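PDB 4AN8: CSE1 from Thermus thermophilus, which forms part of the Cascade ribonucleoprotein complex of the type I-E CRISPR system, which probably uses CRISPR RNA to target invading nucleic acids. Local coordinates for residues Val28-Ile32 and Gly33-Leu37; Asn198-Glu201 and Thr202-Asn206; Glu326-Gln329 and Gly330-Asp334. All blocks are in the same frame, centred on the assembly; numbering follows the deposited sequence. Where two conformers were deposited one is given.

Contact 1 of 3, residues Val28-Ile32 and Gly33-Leu37; sequences VEVGI and GEALL
Glu-34 reaches back along the chain and lies across Val-30, the two side chains meeting at about a right angle. Its CG stands anti to the backbone N (chi1 -176°) and the chain runs on extended, which lays the carboxylate against one methyl of the valine. CG1 of Val-30 is 3.7 Å from CD of Glu-34. The other methyl serves a different neighbour: CG2 of Val-30 packs on CB of Ala-35 at 3.9 Å. Val-30 thus spreads its two branches over two successive residues of the first helical turn. A water ties the carboxylate to the backbone. It donates to OE1 of Glu-34 at 2.7 Å and accepts from the N of Gly-31 at 3.0 Å. OE2 of Glu-34 forms a salt bridge with Arg-38.

This is a tight strand-to-helix junction. Strand 26-30, at the margin of a small antiparallel sheet, passes straight into helix 32-37, with Gly-31 as the N-cap residue. The first turn closes when the N of Ala-35 donates to O of Gly-31 at 3.0 Å, in the carbonyl plane. One residue on, the N of Leu-36 donates to O of Ile-32 at 3.1 Å.

Ile-32 and Leu-36 share the face turned to helix 50-67. They touch lightly, CG2 of Ile-32 to CD1 of Leu-36 at 4.2 Å. Both side chains lie on Leu-60 of that helix. Ile-32 also meets Leu-59, and Leu-36 meets Val-63.

Contact 2 of 3, residues Asn198-Glu201 and Thr202-Asn206; sequences NLLE and TLLLN
Leu-204 lays its CD1 methyl over the branch point of Leu-200, one turn back along the helix, with CD1 of Leu-204 3.7 Å from CG of Leu-200. The two side chains cross obliquely. They leave the backbone differently: CG of Leu-200 is anti to its own N (chi1 173°), while CG of Leu-204 is anti to its carbonyl carbon (chi1 -69°). The second setting turns Leu-204 back towards the preceding turn. Leu-199 and Leu-203 repeat this pairing more loosely, CD1 of Leu-199 lying 4.1 Å from CG of Leu-203.

The segment is a short helix, begun by an asparagine cap. Asn-198 is the N-cap. Its OD1 accepts from the N of Glu-201 at 2.8 Å, nearly along the C=O axis. Its backbone O takes the N of Thr-202 at 3.1 Å. Glu-201 sends OE1 back to the N of Gln-197, and OG1 of Thr-202 bonds to the N of Gly-196. The chain entering the helix is therefore gripped by side chains of the first turn.

Further along, ND2 of Asn-206 donates to O of Thr-202 at 2.9 Å. The oxygen lies in the amide plane, but the amide nitrogen sits above the carbonyl plane. ND2 also donates to O of Pro-194, so one amide nitrogen serves two backbone carbonyls.

The helix is enclosed on several sides. Leu-199 and Thr-202 touch His-57 of helix 50-67, and Leu-203 touches Leu-64 there. Leu-204 packs on Val-77, Trp-80 and Trp-81 of helix 74-83. Leu-205 meets Ala-325 of helix 320-333. Strand 191-195 comes just before the helix and supplies Pro-194.

Contact 3 of 3, residues Glu326-Gln329 and Gly330-Asp334; sequences ENLQ and GELED
The N of Leu-332 donates to O of Leu-328 at 2.9 Å, and the N of Glu-331 to O of Asn-327 at 3.1 Å, the latter nearly straight (N-H...O 168°). Each N reaches back four residues. These are the last turns of the alpha helix 320-333. Gly-330 donates in the same way to O of Glu-326. The bond from the N of Glu-333 to O of Gln-329 is weak, at the final turn.

One polar side chain ties the helix to the segment after strand 354-364. NE2 of Gln-329 donates to O of Leu-365. Gln-329 has CG anti to its own N (chi1 -178°) and continues extended, so its amide is carried well out from the helix. The side chain of Gln-329 also touches Ile-341 and Ser-367. In one of its two conformers, Glu-326 also reaches the N of Leu-370.

On another face the packing is apolar. Leu-328 and Leu-332 touch only lightly, CG of Leu-328 lying 4.5 Å from CD1 of Leu-332. Both lie on helix 74-83: Leu-328 rests on Val-77 and Leu-78, and Leu-332 on Trp-81. Glu-331 lays part of its side chain on Leu-78. It bends at chi2 (-69°) rather than running straight out.

Carbon also closes over the backbone oxygens of the preceding turn. CG of Glu-331 is 3.5 Å from O of Asn-327. CG of Leu-332 comes to 3.2 Å from O of Leu-328, the same oxygen that accepts the N of Leu-332.

All three contacts are local, but their settings differ. Contacts 1 and 2 are buried; contact 3 is only partly buried. Contact 1 joins a strand to a helix, whereas contacts 2 and 3 each lie along a single helix. Contact 2 is the middle member. It touches contact 1 through Leu-203 and Leu-36, and contact 3 through Leu-205 and Leu-328. Contacts 1 and 3 do not meet, with nearest atoms about 15 Å apart. Helix 50-67 packs on contacts 1 and 2, and helix 74-83 on contacts 2 and 3. Asparagine side chains bind backbone in contact 2; contact 1 uses a water bridge. Contact 3 relies mainly on backbone helix bonds, with Gln-329 reaching O of Leu-365.

Contact 1 of 3, residues Val28-Ile32 and Gly33-Leu37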
# COMPACT_ATOMS: atom_id res chain seq x y z
N VAL A 28 14.96 -15.69 -6.37
CA VAL A 28 16.13 -15.96 -5.55
C VAL A 28 16.07 -15.02 -4.35
O VAL A 28 15.24 -14.12 -4.33
CB VAL A 28 17.46 -15.76 -6.31
CG1 VAL A 28 17.60 -16.80 -7.39
CG2 VAL A 28 17.51 -14.39 -6.94
N GLU A 29 16.92 -15.23 -3.36
CA GLU A 29 16.92 -14.35 -2.21
C GLU A 29 18.30 -13.73 -2.05
O GLU A 29 19.33 -14.40 -2.19
CB GLU A 29 16.42 -15.06 -0.94
CG GLU A 29 14.94 -15.45 -1.03
CD GLU A 29 14.36 -16.03 0.26
OE1 GLU A 29 15.08 -16.08 1.28
OE2 GLU A 29 13.18 -16.44 0.27
N VAL A 30 18.29 -12.42 -1.79
CA VAL A 30 19.48 -11.63 -1.67
C VAL A 30 19.43 -10.81 -0.38
O VAL A 30 18.37 -10.71 0.28
CB VAL A 30 19.62 -10.68 -2.88
CG1 VAL A 30 19.64 -11.50 -4.19
CG2 VAL A 30 18.48 -9.64 -2.89
N GLY A 31 20.57 -10.24 -0.01
CA GLY A 31 20.64 -9.36 1.14
C GLY A 31 20.54 -7.93 0.65
O GLY A 31 20.44 -7.69 -0.57
N ILE A 32 20.54 -6.98 1.58
CA ILE A 32 20.37 -5.58 1.25
C ILE A 32 21.48 -5.07 0.33
O ILE A 32 21.21 -4.33 -0.61
CB ILE A 32 20.31 -4.73 2.53
CG1 ILE A 32 19.01 -5.01 3.28
CG2 ILE A 32 20.45 -3.23 2.21
CD1 ILE A 32 19.00 -4.47 4.71
N GLY A 33 22.73 -5.48 0.58
CA GLY A 33 23.83 -5.03 -0.25
C GLY A 33 23.64 -5.32 -1.74
O GLY A 33 23.71 -4.43 -2.59
N GLU A 34 23.41 -6.59 -2.06
CA GLU A 34 23.18 -7.00 -3.44
C GLU A 34 21.91 -6.39 -4.04
O GLU A 34 21.89 -6.02 -5.21
CB GLU A 34 23.11 -8.52 -3.52
CG GLU A 34 22.96 -9.03 -4.94
CD GLU A 34 23.07 -10.54 -5.04
OE1 GLU A 34 23.37 -11.22 -4.03
OE2 GLU A 34 22.86 -11.07 -6.16
N ALA A 35 20.86 -6.29 -3.24
CA ALA A 35 19.62 -5.72 -3.73
C ALA A 35 19.86 -4.30 -4.24
O ALA A 35 19.30 -3.91 -5.24
CB ALA A 35 18.56 -5.72 -2.63
N LEU A 36 20.70 -3.54 -3.54
CA LEU A 36 20.98 -2.15 -3.89
C LEU A 36 22.03 -2.02 -5.00
O LEU A 36 21.77 -1.42 -6.03
CB LEU A 36 21.44 -1.38 -2.65
CG LEU A 36 20.36 -1.16 -1.57
CD1 LEU A 36 20.82 -0.09 -0.56
CD2 LEU A 36 19.07 -0.76 -2.27
N LEU A 37 23.21 -2.60 -4.78
CA LEU A 37 24.32 -2.50 -5.71
C LEU A 37 24.04 -3.18 -7.04
O LEU A 37 24.58 -2.80 -8.06
CB LEU A 37 25.57 -3.12 -5.08
CG LEU A 37 25.92 -2.42 -3.77
CD1 LEU A 37 27.07 -3.12 -3.06
CD2 LEU A 37 26.23 -0.95 -4.03
O HOH W 1 23.03 -11.18 -1.38

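Contact 2 of 3, residues Asn198-Glu201 and Thr202-Asn206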
# COMPACT_ATOMS: atom_id res chain seq x y z
N ASN A 198 12.71 -2.84 -13.79
CA ASN A 198 13.57 -3.59 -12.90
C ASN A 198 13.56 -2.90 -11.55
O ASN A 198 12.98 -1.83 -11.40
CB ASN A 198 14.99 -3.73 -13.46
CG ASN A 198 15.60 -2.40 -13.84
OD1 ASN A 198 15.66 -1.47 -13.04
ND2 ASN A 198 16.07 -2.30 -15.07
N LEU A 199 14.21 -3.53 -10.58
CA LEU A 199 14.24 -3.03 -9.23
C LEU A 199 14.93 -1.67 -9.16
O LEU A 199 14.54 -0.82 -8.36
CB LEU A 199 14.93 -4.05 -8.30
CG LEU A 199 14.95 -3.65 -6.81
CD1 LEU A 199 13.52 -3.34 -6.28
CD2 LEU A 199 15.67 -4.71 -5.95
N LEU A 200 15.98 -1.47 -9.96
CA LEU A 200 16.61 -0.15 -9.97
C LEU A 200 15.60 0.92 -10.33
O LEU A 200 15.51 1.94 -9.64
CB LEU A 200 17.78 -0.08 -10.96
CG LEU A 200 18.37 1.32 -11.14
CD1 LEU A 200 19.07 1.73 -9.88
CD2 LEU A 200 19.35 1.32 -12.31
N GLU A 201 14.84 0.71 -11.40
CA GLU A 201 13.88 1.73 -11.83
C GLU A 201 12.85 1.97 -10.73
O GLU A 201 12.51 3.13 -10.42
CB GLU A 201 13.19 1.32 -13.13
CG GLU A 201 14.15 1.25 -14.32
CD GLU A 201 13.48 0.87 -15.65
OE1 GLU A 201 12.27 0.57 -15.72
OE2 GLU A 201 14.20 0.88 -16.67
N THR A 202 12.37 0.88 -10.13
CA THR A 202 11.35 0.99 -9.11
C THR A 202 11.86 1.81 -7.92
O THR A 202 11.22 2.79 -7.55
CB THR A 202 10.83 -0.39 -8.68
OG1 THR A 202 10.18 -1.00 -9.81
CG2 THR A 202 9.82 -0.26 -7.52
N LEU A 203 13.00 1.45 -7.37
CA LEU A 203 13.61 2.28 -6.33
C LEU A 203 13.74 3.75 -6.77
O LEU A 203 13.36 4.65 -6.04
CB LEU A 203 14.98 1.73 -5.89
CG LEU A 203 14.86 0.38 -5.17
CD1 LEU A 203 16.21 -0.16 -4.78
CD2 LEU A 203 13.92 0.46 -3.93
N LEU A 204 14.25 3.99 -7.98
CA LEU A 204 14.37 5.37 -8.48
C LEU A 204 13.03 6.14 -8.56
O LEU A 204 12.96 7.34 -8.26
CB LEU A 204 15.07 5.40 -9.84
CG LEU A 204 16.56 5.03 -9.86
CD1 LEU A 204 17.08 4.82 -11.29
CD2 LEU A 204 17.40 6.08 -9.12
N LEU A 205 11.97 5.43 -8.98
CA LEU A 205 10.64 6.00 -9.09
C LEU A 205 10.03 6.34 -7.73
O LEU A 205 9.06 7.08 -7.66
CB LEU A 205 9.72 5.07 -9.88
CG LEU A 205 10.04 4.91 -11.37
CD1 LEU A 205 9.45 3.63 -11.93
CD2 LEU A 205 9.59 6.13 -12.15
N ASN A 206 10.61 5.80 -6.65
CA ASN A 206 10.11 6.06 -5.30
C ASN A 206 11.07 6.90 -4.47
O ASN A 206 10.79 7.19 -3.31
CB ASN A 206 9.80 4.75 -4.56
CG ASN A 206 8.55 4.07 -5.08
OD1 ASN A 206 7.46 4.30 -4.58
ND2 ASN A 206 8.71 3.24 -6.12

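Contact 3 of 3, residues Glu326-Gln329 and Gly330-Asp334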
# COMPACT_ATOMS: atom_id res chain seq x y z
N GLU A 326 5.67 10.53 -11.64
CA GLU A 326 5.05 11.24 -12.75
C GLU A 326 6.04 12.25 -13.36
O GLU A 326 6.26 12.25 -14.57
CB GLU A 326 3.77 11.94 -12.29
CG GLU A 326 2.73 12.15 -13.38
CD GLU A 326 2.77 13.55 -13.99
OE1 GLU A 326 3.64 14.36 -13.60
OE2 GLU A 326 1.93 13.83 -14.86
N ASN A 327 6.64 13.08 -12.52
CA ASN A 327 7.63 14.05 -12.98
C ASN A 327 8.83 13.37 -13.67
O ASN A 327 9.20 13.72 -14.80
CB ASN A 327 8.08 14.93 -11.81
CG ASN A 327 9.10 15.98 -12.22
OD1 ASN A 327 10.23 15.97 -11.74
ND2 ASN A 327 8.69 16.90 -13.10
N LEU A 328 9.40 12.38 -13.01
CA LEU A 328 10.45 11.60 -13.63
C LEU A 328 10.02 11.04 -15.00
O LEU A 328 10.80 11.01 -15.95
CB LEU A 328 10.89 10.45 -12.72
CG LEU A 328 12.34 10.02 -12.87
CD1 LEU A 328 13.27 11.20 -12.53
CD2 LEU A 328 12.66 8.80 -11.99
N GLN A 329 8.78 10.58 -15.10
CA GLN A 329 8.35 9.97 -16.35
C GLN A 329 8.34 10.99 -17.49
O GLN A 329 8.67 10.67 -18.63
CB GLN A 329 6.98 9.30 -16.20
CG GLN A 329 6.52 8.60 -17.48
CD GLN A 329 5.30 7.72 -17.25
OE1 GLN A 329 5.32 6.54 -17.56
NE2 GLN A 329 4.24 8.30 -16.69
N GLY A 330 7.96 12.22 -17.17
CA GLY A 330 8.01 13.31 -18.13
C GLY A 330 9.43 13.62 -18.59
O GLY A 330 9.69 13.72 -19.79
N GLU A 331 10.35 13.74 -17.64
CA GLU A 331 11.75 14.02 -17.95
C GLU A 331 12.43 12.89 -18.75
O GLU A 331 13.32 13.14 -19.57
CB GLU A 331 12.53 14.34 -16.67
CG GLU A 331 11.99 15.54 -15.90
CD GLU A 331 12.20 16.87 -16.62
OE1 GLU A 331 13.38 17.21 -16.89
OE2 GLU A 331 11.21 17.58 -16.90
N LEU A 332 12.00 11.66 -18.54
CA LEU A 332 12.55 10.56 -19.31
C LEU A 332 12.01 10.64 -20.73
O LEU A 332 12.66 10.21 -21.68
CB LEU A 332 12.19 9.21 -18.69
CG LEU A 332 12.77 8.85 -17.32
CD1 LEU A 332 11.91 7.74 -16.70
CD2 LEU A 332 14.23 8.43 -17.43
N GLU A 333 10.81 11.20 -20.86
CA GLU A 333 10.18 11.35 -22.17
C GLU A 333 10.85 12.42 -23.02
O GLU A 333 10.95 12.28 -24.24
CB GLU A 333 8.68 11.66 -22.02
CG GLU A 333 7.78 10.48 -22.34
CD GLU A 333 6.34 10.72 -21.91
OE1 GLU A 333 5.86 11.86 -22.04
OE2 GLU A 333 5.71 9.76 -21.45
N ASP A 334 11.31 13.49 -22.38
CA ASP A 334 11.98 14.57 -23.10
C ASP A 334 13.39 14.16 -23.52
O ASP A 334 14.13 14.94 -24.10
CB ASP A 334 12.05 15.84 -22.24
CG ASP A 334 10.68 16.37 -21.86
OD1 ASP A 334 9.66 15.88 -22.42
OD2 ASP A 334 10.62 17.29 -21.01